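PDB 5X6S: acetylxylan esterase A from Aspergillus awamori, which hydrolyses acetyl esters on xylan, removing the acetyl side groups from the hetero-xylan backbone during the breakdown of plant biomass. Local coordinates for residues P31-I37 with G61-P67; F136-Y142 with R191-Y197. All coordinates share one frame; numbering follows the deposited sequence.

Contact 1: P31-I37 with G61-P67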
loop_
_atom_site.group_PDB
_atom_site.type_symbol
_atom_site.label_atom_id
_atom_site.label_comp_id
_atom_site.label_asym_id
_atom_site.label_seq_id
_atom_site.Cartn_x
_atom_site.Cartn_y
_atom_site.Cartn_z
ATOM N N PRO A 31 9.581 -12.230 -1.020
ATOM C CA PRO A 31 9.115 -12.355 -2.415
ATOM C C PRO A 31 8.053 -11.340 -2.811
ATOM O O PRO A 31 7.230 -10.971 -1.987
ATOM C CB PRO A 31 8.531 -13.782 -2.444
ATOM C CG PRO A 31 8.134 -14.065 -1.043
ATOM C CD PRO A 31 9.087 -13.323 -0.162
ATOM N N GLY A 32 8.090 -10.905 -4.056
ATOM C CA GLY A 32 7.003 -10.168 -4.652
ATOM C C GLY A 32 5.835 -11.088 -4.981
ATOM O O GLY A 32 5.863 -12.306 -4.679
ATOM N N ILE A 33 4.781 -10.515 -5.529
ATOM C CA ILE A 33 3.580 -11.299 -5.899
ATOM C C ILE A 33 3.097 -10.833 -7.247
ATOM O O ILE A 33 3.031 -9.632 -7.512
ATOM C CB ILE A 33 2.399 -11.160 -4.868
ATOM C CG1 ILE A 33 2.748 -11.813 -3.528
ATOM C CG2 ILE A 33 1.110 -11.697 -5.446
ATOM C CD1 ILE A 33 1.825 -11.437 -2.396
ATOM N N VAL A 34 2.768 -11.776 -8.100
ATOM C CA VAL A 34 2.093 -11.479 -9.372
ATOM C C VAL A 34 0.759 -12.192 -9.378
ATOM O O VAL A 34 0.713 -13.425 -9.221
ATOM C CB VAL A 34 2.916 -11.932 -10.637
ATOM C CG1 VAL A 34 2.097 -11.744 -11.926
ATOM C CG2 VAL A 34 4.208 -11.157 -10.746
ATOM N N VAL A 35 -0.333 -11.434 -9.563
ATOM C CA VAL A 35 -1.649 -11.990 -9.672
ATOM C C VAL A 35 -1.936 -12.079 -11.188
ATOM O O VAL A 35 -1.892 -11.042 -11.884
ATOM C CB VAL A 35 -2.752 -11.147 -8.940
ATOM C CG1 VAL A 35 -4.121 -11.768 -9.077
ATOM C CG2 VAL A 35 -2.435 -10.849 -7.481
ATOM N N ALA A 36 -2.189 -13.288 -11.682
ATOM C CA ALA A 36 -2.351 -13.562 -13.096
ATOM C C ALA A 36 -3.767 -14.105 -13.341
ATOM O O ALA A 36 -4.129 -15.213 -12.865
ATOM C CB ALA A 36 -1.277 -14.554 -13.586
ATOM N N ILE A 37 -4.596 -13.318 -14.057
ATOM C CA ILE A 37 -6.035 -13.531 -14.091
ATOM C C ILE A 37 -6.520 -14.015 -15.463
ATOM O O ILE A 37 -6.300 -13.330 -16.488
ATOM C CB ILE A 37 -6.807 -12.262 -13.695
ATOM C CG1 ILE A 37 -6.244 -11.658 -12.387
ATOM C CG2 ILE A 37 -8.309 -12.557 -13.634
ATOM C CD1 ILE A 37 -6.897 -10.329 -11.945
ATOM N N GLY A 61 11.871 -15.060 -8.182
ATOM C CA GLY A 61 11.537 -15.502 -6.832
ATOM C C GLY A 61 10.226 -15.036 -6.240
ATOM O O GLY A 61 10.019 -15.197 -5.020
ATOM N N PHE A 62 9.345 -14.460 -7.060
ATOM C CA PHE A 62 8.057 -14.028 -6.570
ATOM C C PHE A 62 7.052 -15.182 -6.551
ATOM O O PHE A 62 7.287 -16.242 -7.172
ATOM C CB PHE A 62 7.525 -12.880 -7.420
ATOM C CG PHE A 62 7.496 -13.139 -8.925
ATOM C CD1 PHE A 62 6.467 -13.921 -9.517
ATOM C CD2 PHE A 62 8.465 -12.601 -9.747
ATOM C CE1 PHE A 62 6.454 -14.132 -10.882
ATOM C CE2 PHE A 62 8.432 -12.778 -11.129
ATOM C CZ PHE A 62 7.440 -13.556 -11.686
ATOM N N ILE A 63 5.925 -14.982 -5.862
ATOM C CA ILE A 63 4.858 -15.969 -5.819
ATOM C C ILE A 63 3.823 -15.545 -6.879
ATOM O O ILE A 63 3.574 -14.356 -7.036
ATOM C CB ILE A 63 4.198 -16.014 -4.413
ATOM C CG1 ILE A 63 5.227 -16.573 -3.408
ATOM C CG2 ILE A 63 2.899 -16.843 -4.394
ATOM C CD1 ILE A 63 4.827 -16.433 -1.960
ATOM N N VAL A 64 3.237 -16.496 -7.575
ATOM C CA VAL A 64 2.109 -16.195 -8.496
ATOM C C VAL A 64 0.780 -16.654 -7.962
ATOM O O VAL A 64 0.678 -17.785 -7.465
ATOM C CB VAL A 64 2.291 -16.822 -9.931
ATOM C CG1 VAL A 64 1.330 -16.122 -10.941
ATOM C CG2 VAL A 64 3.735 -16.767 -10.391
ATOM N N ILE A 65 -0.234 -15.792 -8.008
ATOM C CA ILE A 65 -1.593 -16.139 -7.578
ATOM C C ILE A 65 -2.446 -16.211 -8.816
ATOM O O ILE A 65 -2.418 -15.290 -9.620
ATOM C CB ILE A 65 -2.234 -15.105 -6.616
ATOM C CG1 ILE A 65 -1.443 -15.020 -5.307
ATOM C CG2 ILE A 65 -3.711 -15.475 -6.366
ATOM C CD1 ILE A 65 -1.845 -13.794 -4.442
ATOM N N TYR A 66 -3.185 -17.316 -8.970
ATOM C CA TYR A 66 -4.027 -17.541 -10.142
ATOM C C TYR A 66 -5.447 -17.683 -9.645
ATOM O O TYR A 66 -5.852 -18.792 -9.241
ATOM C CB TYR A 66 -3.575 -18.829 -10.920
ATOM C CG TYR A 66 -2.143 -18.846 -11.401
ATOM C CD1 TYR A 66 -1.772 -18.281 -12.643
ATOM C CD2 TYR A 66 -1.140 -19.442 -10.635
ATOM C CE1 TYR A 66 -0.466 -18.327 -13.109
ATOM C CE2 TYR A 66 0.173 -19.486 -11.091
ATOM C CZ TYR A 66 0.529 -18.914 -12.287
ATOM O OH TYR A 66 1.844 -18.964 -12.672
ATOM N N PRO A 67 -6.232 -16.583 -9.633
ATOM C CA PRO A 67 -7.635 -16.706 -9.207
ATOM C C PRO A 67 -8.395 -17.513 -10.253
ATOM O O PRO A 67 -7.963 -17.569 -11.384
ATOM C CB PRO A 67 -8.144 -15.242 -9.197
ATOM C CG PRO A 67 -6.878 -14.397 -9.094
ATOM C CD PRO A 67 -5.904 -15.189 -9.976
HETATM O O HOH W 1 -6.198 -16.863 -13.228
#
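Gly32 O accepts the backbone N-H of Ile63, opening a parallel ladder in the alpha/beta-hydrolase sheet. Strands 33-37 and 63-67 are the two arms of a beta-alpha-beta crossover, with helices 44-49 and 53-60 in the connection. Val34 uses both its backbone groups toward strand 63-67: its N-H bonds to Ile63 O, and its O accepts Ile65 N at 2.8 Å. Ala36 N to Ile65 O is the last direct rung. Gly61, with a phi of 79° that glycine adopts easily, ends helix 53-60 and turns the chain into the strand.

Packing is close on the face that carries Val34 and Phe62. The Phe62 CG is wedged between its backbone N and carbonyl carbon (chi1 52°), which swings the ring across to Val34; CG2 of Val34 sits over one ring face, 4.0 Å from the centroid, a CH-pi contact. Further along, the small Ala36 suits a place where its CB meets Val64 CG1 and lies 3.9 Å from Tyr66 CD1. Helix 53-60 closes this side with Tyr53 against Ala36 and Leu56 against Phe62.

On the reverse face, branched aliphatic residues suit strand geometry and pack against helix 91-106. Ile33 CG2 reaches Ile65 CD1 at 3.8 Å, but Val35 CG2 stays 4.3 Å from Ile65 CD1, a slacker fit in which the helix supplies Thr102 and Val99 as further partners.

The direct ladder ends at the C-terminal side, where a single water completes it. Pro67 has no N-H to offer Ala36 O; its CD occupies that side, 3.4 Å from the oxygen. The water takes over the bridging, donating to Ala36 O at 2.7 Å and to Pro67 O at 2.6 Å.

Contact 2: F136-Y142 with R191-Y197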
loop_
_atom_site.group_PDB
_atom_site.type_symbol
_atom_site.label_atom_id
_atom_site.label_comp_id
_atom_site.label_asym_id
_atom_site.label_seq_id
_atom_site.Cartn_x
_atom_site.Cartn_y
_atom_site.Cartn_z
ATOM N N PHE A 136 -1.707 -2.718 -5.156
ATOM C CA PHE A 136 -0.973 -2.972 -6.396
ATOM C C PHE A 136 -0.027 -1.835 -6.777
ATOM O O PHE A 136 -0.453 -0.684 -6.857
ATOM C CB PHE A 136 -1.918 -3.264 -7.537
ATOM C CG PHE A 136 -2.811 -4.444 -7.285
ATOM C CD1 PHE A 136 -2.276 -5.733 -7.228
ATOM C CD2 PHE A 136 -4.165 -4.250 -7.022
ATOM C CE1 PHE A 136 -3.075 -6.813 -6.935
ATOM C CE2 PHE A 136 -4.977 -5.308 -6.709
ATOM C CZ PHE A 136 -4.450 -6.609 -6.674
ATOM N N ALA A 137 1.257 -2.192 -6.998
ATOM C CA ALA A 137 2.302 -1.278 -7.433
ATOM C C ALA A 137 2.187 -0.968 -8.908
ATOM O O ALA A 137 2.481 0.146 -9.347
ATOM C CB ALA A 137 3.662 -1.887 -7.135
ATOM N N ALA A 138 1.730 -1.951 -9.698
ATOM C CA ALA A 138 1.597 -1.815 -11.172
ATOM C C ALA A 138 0.748 -2.925 -11.674
ATOM O O ALA A 138 0.599 -3.969 -10.973
ATOM C CB ALA A 138 2.966 -1.842 -11.876
ATOM N N ALA A 139 0.189 -2.734 -12.862
ATOM C CA ALA A 139 -0.712 -3.667 -13.510
ATOM C C ALA A 139 -0.440 -3.681 -14.978
ATOM O O ALA A 139 -0.121 -2.599 -15.546
ATOM C CB ALA A 139 -2.148 -3.267 -13.318
ATOM N N THR A 140 -0.619 -4.848 -15.614
ATOM C CA THR A 140 -0.484 -4.981 -17.095
ATOM C C THR A 140 -1.760 -5.588 -17.617
ATOM O O THR A 140 -2.170 -6.677 -17.172
ATOM C CB THR A 140 0.804 -5.795 -17.506
ATOM O OG1 THR A 140 1.989 -5.095 -17.084
ATOM C CG2 THR A 140 0.891 -6.008 -19.039
ATOM N N VAL A 141 -2.387 -4.936 -18.580
ATOM C CA VAL A 141 -3.669 -5.307 -19.137
ATOM C C VAL A 141 -3.467 -5.803 -20.572
ATOM O O VAL A 141 -2.992 -5.026 -21.448
ATOM C CB VAL A 141 -4.667 -4.107 -19.089
ATOM C CG1 VAL A 141 -6.001 -4.409 -19.687
ATOM C CG2 VAL A 141 -4.834 -3.592 -17.648
ATOM N N TYR A 142 -3.753 -7.083 -20.792
ATOM C CA TYR A 142 -3.718 -7.704 -22.142
ATOM C C TYR A 142 -5.128 -7.817 -22.757
ATOM O O TYR A 142 -5.858 -8.801 -22.546
ATOM C CB TYR A 142 -2.997 -9.074 -22.148
ATOM C CG TYR A 142 -1.529 -8.964 -21.955
ATOM C CD1 TYR A 142 -0.701 -8.531 -23.011
ATOM C CD2 TYR A 142 -0.925 -9.255 -20.730
ATOM C CE1 TYR A 142 0.650 -8.382 -22.834
ATOM C CE2 TYR A 142 0.484 -9.112 -20.559
ATOM C CZ TYR A 142 1.245 -8.700 -21.627
ATOM O OH TYR A 142 2.588 -8.552 -21.533
ATOM N N ARG A 191 -1.984 4.313 -6.320
ATOM C CA ARG A 191 -2.673 3.436 -7.290
ATOM C C ARG A 191 -1.628 2.727 -8.189
ATOM O O ARG A 191 -0.515 3.261 -8.363
ATOM C CB ARG A 191 -3.609 4.251 -8.153
ATOM C CG ARG A 191 -4.577 5.178 -7.397
ATOM C CD ARG A 191 -5.405 6.015 -8.386
ATOM N NE ARG A 191 -6.453 6.746 -7.681
ATOM C CZ ARG A 191 -7.693 6.316 -7.496
ATOM N NH1 ARG A 191 -8.076 5.166 -7.996
ATOM N NH2 ARG A 191 -8.565 7.051 -6.782
ATOM N N PRO A 192 -1.960 1.561 -8.752
ATOM C CA PRO A 192 -0.916 0.934 -9.599
ATOM C C PRO A 192 -0.602 1.728 -10.880
ATOM O O PRO A 192 -1.533 2.263 -11.519
ATOM C CB PRO A 192 -1.526 -0.431 -9.968
ATOM C CG PRO A 192 -3.019 -0.250 -9.793
ATOM C CD PRO A 192 -3.174 0.734 -8.667
ATOM N N ARG A 193 0.670 1.729 -11.262
ATOM C CA ARG A 193 1.089 2.188 -12.596
ATOM C C ARG A 193 0.465 1.225 -13.625
ATOM O O ARG A 193 0.631 0.010 -13.503
ATOM C CB ARG A 193 2.593 2.182 -12.689
ATOM C CG ARG A 193 3.305 3.044 -11.686
ATOM C CD ARG A 193 4.842 2.914 -11.844
ATOM N NE ARG A 193 5.396 1.655 -11.295
ATOM C CZ ARG A 193 5.733 0.592 -12.027
ATOM N NH1 ARG A 193 5.584 0.612 -13.328
ATOM N NH2 ARG A 193 6.210 -0.502 -11.439
ATOM N N MET A 194 -0.266 1.757 -14.614
ATOM C CA MET A 194 -1.010 0.980 -15.567
ATOM C C MET A 194 -0.303 0.851 -16.919
ATOM O O MET A 194 0.134 1.843 -17.488
ATOM C CB MET A 194 -2.390 1.572 -15.801
ATOM C CG MET A 194 -3.251 1.783 -14.577
ATOM S SD MET A 194 -3.513 0.226 -13.635
ATOM C CE MET A 194 -4.471 -0.670 -14.797
ATOM N N GLN A 195 -0.252 -0.370 -17.443
ATOM C CA GLN A 195 0.251 -0.658 -18.785
ATOM C C GLN A 195 -0.807 -1.420 -19.520
ATOM O O GLN A 195 -1.219 -2.527 -19.092
ATOM C CB GLN A 195 1.531 -1.491 -18.697
ATOM C CG GLN A 195 2.140 -1.854 -20.017
ATOM C CD GLN A 195 3.395 -2.704 -19.826
ATOM O OE1 GLN A 195 3.326 -3.845 -19.312
ATOM N NE2 GLN A 195 4.546 -2.149 -20.186
ATOM N N ILE A 196 -1.273 -0.846 -20.635
ATOM C CA ILE A 196 -2.447 -1.323 -21.377
ATOM C C ILE A 196 -2.055 -1.775 -22.796
ATOM O O ILE A 196 -1.650 -0.940 -23.620
ATOM C CB ILE A 196 -3.520 -0.202 -21.480
ATOM C CG1 ILE A 196 -3.740 0.471 -20.127
ATOM C CG2 ILE A 196 -4.808 -0.687 -22.178
ATOM C CD1 ILE A 196 -4.230 -0.437 -18.988
ATOM N N TYR A 197 -2.191 -3.073 -23.094
ATOM C CA TYR A 197 -1.982 -3.611 -24.432
ATOM C C TYR A 197 -3.318 -3.855 -25.124
ATOM O O TYR A 197 -4.285 -4.279 -24.505
ATOM C CB TYR A 197 -1.285 -4.971 -24.386
ATOM C CG TYR A 197 0.176 -5.005 -23.988
ATOM C CD1 TYR A 197 0.584 -5.032 -22.636
ATOM C CD2 TYR A 197 1.167 -5.084 -24.964
ATOM C CE1 TYR A 197 1.946 -5.128 -22.296
ATOM C CE2 TYR A 197 2.525 -5.209 -24.621
ATOM C CZ TYR A 197 2.913 -5.229 -23.301
ATOM O OH TYR A 197 4.261 -5.356 -23.015
HETATM O O HOH W 2 4.678 1.692 -8.428
HETATM O O HOH W 3 1.940 2.821 -7.494
#
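The Tyr142 and Tyr197 rings form an offset stack, centroids 4.5 Å apart and planes at 21°, with Tyr142 CE1 above one face of Tyr197 near its rim. At the edge of the Tyr197 ring, near its plane, lie Val141 O and Thr140 CG2, the methyl 3.5 Å from Tyr197 CE1. Tyrosine suits position 142 because its ring stacks while its OH bonds to Asp268 OD1 and His264 N. The other flat group is the guanidinium of Arg193: Ala138 CB lies over one face, 3.5 Å from NH2, and a small side chain fits this spot. NH2 also bonds to Trp271 O, and the Trp271 ring makes a cation-pi contact with Arg193.

Between these groups, Gln195 reaches out fully extended, CG trans to the backbone N (chi1 180°), and its OE1 accepts the Thr140 hydroxyl proton at 2.9 Å from OG1. Its NE2 bonds to Gln250 OE1, so both ends of the amide are engaged and its rotation is fixed.

These side chains hang from adjacent parallel strands, 138-142 and 193-197, of the central alpha/beta-hydrolase sheet; the ladder between them runs from Arg193 N on Ala137 O to Tyr197 N on Val141 O. The opposite face is apolar and backed by helices 120-131 and 208-221. There the flexible Met194 curls so that SD rests 3.8 Å from Ala139 CB, and Ile196 CD1 presses tightly on Val141 CG2 at 3.5 Å. At the start of the ladder a water donates to Ala137 O at 2.8 Å and accepts from Arg193 NE.

Contact 1 and contact 2 belong to one mixed sheet, with centres 14 Å apart. They are separated in it by strand 113-118, which pairs with 33-37 on one side and 138-142 on the other, so the five strands run parallel in the order 63-68, 33-37, 113-118, 138-142, 193-199. Along the chain contact 1 closes before contact 2 opens. The two nevertheless touch, Val35 CG2 lying 4.1 Å from Phe136 CE1. Together they flank the strand leading to Ser119, the charge-relay serine by similarity, which fits the usual alpha/beta-hydrolase placing of the nucleophile just after a central strand.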